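PDB 2NVM: FdxN element excision controlling factor XisI from Anabaena variabilis ATCC 29413, which probably acts in the excision of the fdxN element, a site-specific recombination of nitrogen-fixation genes, together with XisF and XisH. Local coordinates for residues 93-96 / 97-101. Sequence-based numbering, arbitrary orientation.
Sequences AIVD and EMLVA
Ile-94 and Met-98, one helical turn apart, meet through the ends of their side chains, CD1 of Ile-94 lying 4.2 Å from CE of Met-98. The selenomethionine chain is extended beyond CG (chi2 172°, chi3 -172°) and runs back past the Ile-94 carbonyl, its CG 3.4 Å from Ile-94 O. Both side chains are buried, and the surface they make together rests on Ile-85 of strand 82-87 and Leu-76 of strand 67-79, with Tyr-19 and Ile-15 of helix 4-23 closing over Ile-94 and Met-98 respectively. A second apolar pair runs along the neighbouring flank: Val-95 and Leu-99 lie side by side and point the same way, CG1 of Val-95 being 4.1 Å from CD1 of Leu-99. Val-95 turns CG1 anti to its own backbone nitrogen (chi1 165°), which places this methyl on the Leu-99 side.

Three backbone hydrogen bonds of the i to i+4 kind tie the turns together. The amide of Met-98 reaches Ile-94 O at 3.2 Å, the longest and most bent of the three, whereas Leu-99 N to Val-95 O and Val-100 N to Asp-96 O are straighter.

Among the charged groups, Glu-97, its CG 3.9 Å from Ala-93 O, leans back along the previous turn, and its OE2 forms a salt bridge with NZ of Lys-18, linking this helix to helix 4-23. At Ala-101, where helical geometry ends, the carbonyl oxygen is hydrogen-bonded to NE2 of His-7, also on helix 4-23. These are the contacts of a short alpha-helix with one buried apolar face (Ile-94, Val-95, Met-98), the crossover helix of the beta-alpha-beta unit that joins the parallel strands 82-87 and 108-110.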
ATOM      1  N   ALA B  93      10.525   6.651  15.548  1.00 54.43           N
ATOM      2  CA  ALA B  93       9.606   6.982  16.669  1.00 54.05           C
ATOM      3  C   ALA B  93       8.545   5.874  16.850  1.00 53.64           C
ATOM      4  O   ALA B  93       8.153   5.600  17.975  1.00 53.51           O
ATOM      5  CB  ALA B  93       8.930   8.343  16.476  1.00 52.67           C
ATOM      6  N   ILE B  94       8.129   5.234  15.746  1.00 53.73           N
ATOM      7  CA  ILE B  94       7.164   4.115  15.777  1.00 53.21           C
ATOM      8  C   ILE B  94       7.701   2.854  16.489  1.00 52.09           C
ATOM      9  O   ILE B  94       6.904   2.073  16.986  1.00 51.43           O
ATOM     10  CB  ILE B  94       6.600   3.722  14.356  1.00 54.29           C
ATOM     11  CG1 ILE B  94       7.660   3.116  13.425  1.00 54.87           C
ATOM     12  CG2 ILE B  94       5.911   4.930  13.672  1.00 54.46           C
ATOM     13  CD1 ILE B  94       7.038   2.665  12.092  1.00 52.46           C
ATOM     14  N   VAL B  95       9.025   2.643  16.485  1.00 51.02           N
ATOM     15  CA  VAL B  95       9.656   1.504  17.187  1.00 51.41           C
ATOM     16  C   VAL B  95       9.455   1.622  18.701  1.00 51.39           C
ATOM     17  O   VAL B  95       9.159   0.620  19.345  1.00 51.59           O
ATOM     18  CB  VAL B  95      11.158   1.320  16.824  1.00 50.75           C
ATOM     19  CG1 VAL B  95      11.877   0.397  17.809  1.00 49.85           C
ATOM     20  CG2 VAL B  95      11.287   0.812  15.399  1.00 50.33           C
ATOM     21  N   ASP B  96       9.612   2.838  19.237  1.00 51.33           N
ATOM     22  CA  ASP B  96       9.384   3.129  20.656  1.00 51.38           C
ATOM     23  C   ASP B  96       7.960   2.751  21.060  1.00 49.89           C
ATOM     24  O   ASP B  96       7.761   2.132  22.102  1.00 48.40           O
ATOM     25  CB  ASP B  96       9.639   4.613  20.987  1.00 52.89           C
ATOM     26  CG  ASP B  96      11.115   5.001  20.885  1.00 59.61           C
ATOM     27  OD1 ASP B  96      11.965   4.309  21.492  1.00 61.82           O
ATOM     28  OD2 ASP B  96      11.413   6.030  20.232  1.00 66.11           O
ATOM     29  N   GLU B  97       6.990   3.083  20.202  1.00 50.70           N
ATOM     30  CA  GLU B  97       5.582   2.743  20.455  1.00 50.11           C
ATOM     31  C   GLU B  97       5.330   1.229  20.488  1.00 46.69           C
ATOM     32  O   GLU B  97       4.576   0.757  21.345  1.00 45.39           O
ATOM     33  CB  GLU B  97       4.649   3.529  19.522  1.00 51.10           C
ATOM     34  CG  GLU B  97       4.775   5.053  19.829  1.00 56.08           C
ATOM     35  CD  GLU B  97       3.659   5.902  19.298  1.00 54.03           C
ATOM     36  OE1 GLU B  97       3.072   5.552  18.260  1.00 73.15           O
ATOM     37  OE2 GLU B  97       3.370   6.943  19.921  1.00 61.53           O
HETATM   38  N   MSE B  98       6.031   0.482  19.636  1.00 45.14           N
HETATM   39  CA  MSE B  98       5.933  -0.990  19.597  1.00 47.33           C
HETATM   40  C   MSE B  98       6.538  -1.634  20.855  1.00 46.41           C
HETATM   41  O   MSE B  98       5.927  -2.543  21.416  1.00 47.50           O
HETATM   42  CB  MSE B  98       6.598  -1.568  18.342  1.00 47.57           C
HETATM   43  CG  MSE B  98       5.915  -1.180  17.044  1.00 50.63           C
HETATM   44 SE   MSE B  98       6.969  -1.752  15.532  0.75 48.46          SE
HETATM   45  CE  MSE B  98       5.967  -0.869  14.144  1.00 47.15           C
ATOM     46  N   LEU B  99       7.702  -1.141  21.294  1.00 45.51           N
ATOM     47  CA  LEU B  99       8.372  -1.628  22.520  1.00 47.00           C
ATOM     48  C   LEU B  99       7.532  -1.326  23.764  1.00 45.64           C
ATOM     49  O   LEU B  99       7.469  -2.164  24.659  1.00 45.00           O
ATOM     50  CB  LEU B  99       9.795  -1.067  22.675  1.00 47.20           C
ATOM     51  CG  LEU B  99      10.785  -1.405  21.552  1.00 50.97           C
ATOM     52  CD1 LEU B  99      12.056  -0.619  21.790  1.00 49.68           C
ATOM     53  CD2 LEU B  99      11.070  -2.897  21.416  1.00 53.92           C
ATOM     54  N   VAL B 100       6.911  -0.135  23.801  1.00 45.97           N
ATOM     55  CA  VAL B 100       5.959   0.278  24.867  1.00 46.90           C
ATOM     56  C   VAL B 100       4.681  -0.606  24.843  1.00 47.91           C
ATOM     57  O   VAL B 100       4.035  -0.770  25.873  1.00 49.28           O
ATOM     58  CB  VAL B 100       5.621   1.810  24.794  1.00 46.30           C
ATOM     59  CG1 VAL B 100       4.456   2.195  25.692  1.00 44.66           C
ATOM     60  CG2 VAL B 100       6.851   2.628  25.145  1.00 41.62           C
ATOM     61  N   ALA B 101       4.317  -1.145  23.672  1.00 48.76           N
ATOM     62  CA  ALA B 101       3.199  -2.098  23.541  1.00 49.04           C
ATOM     63  C   ALA B 101       3.624  -3.568  23.827  1.00 49.08           C
ATOM     64  O   ALA B 101       2.858  -4.469  23.540  1.00 50.38           O
ATOM     65  CB  ALA B 101       2.539  -1.980  22.150  1.00 45.57           C
TER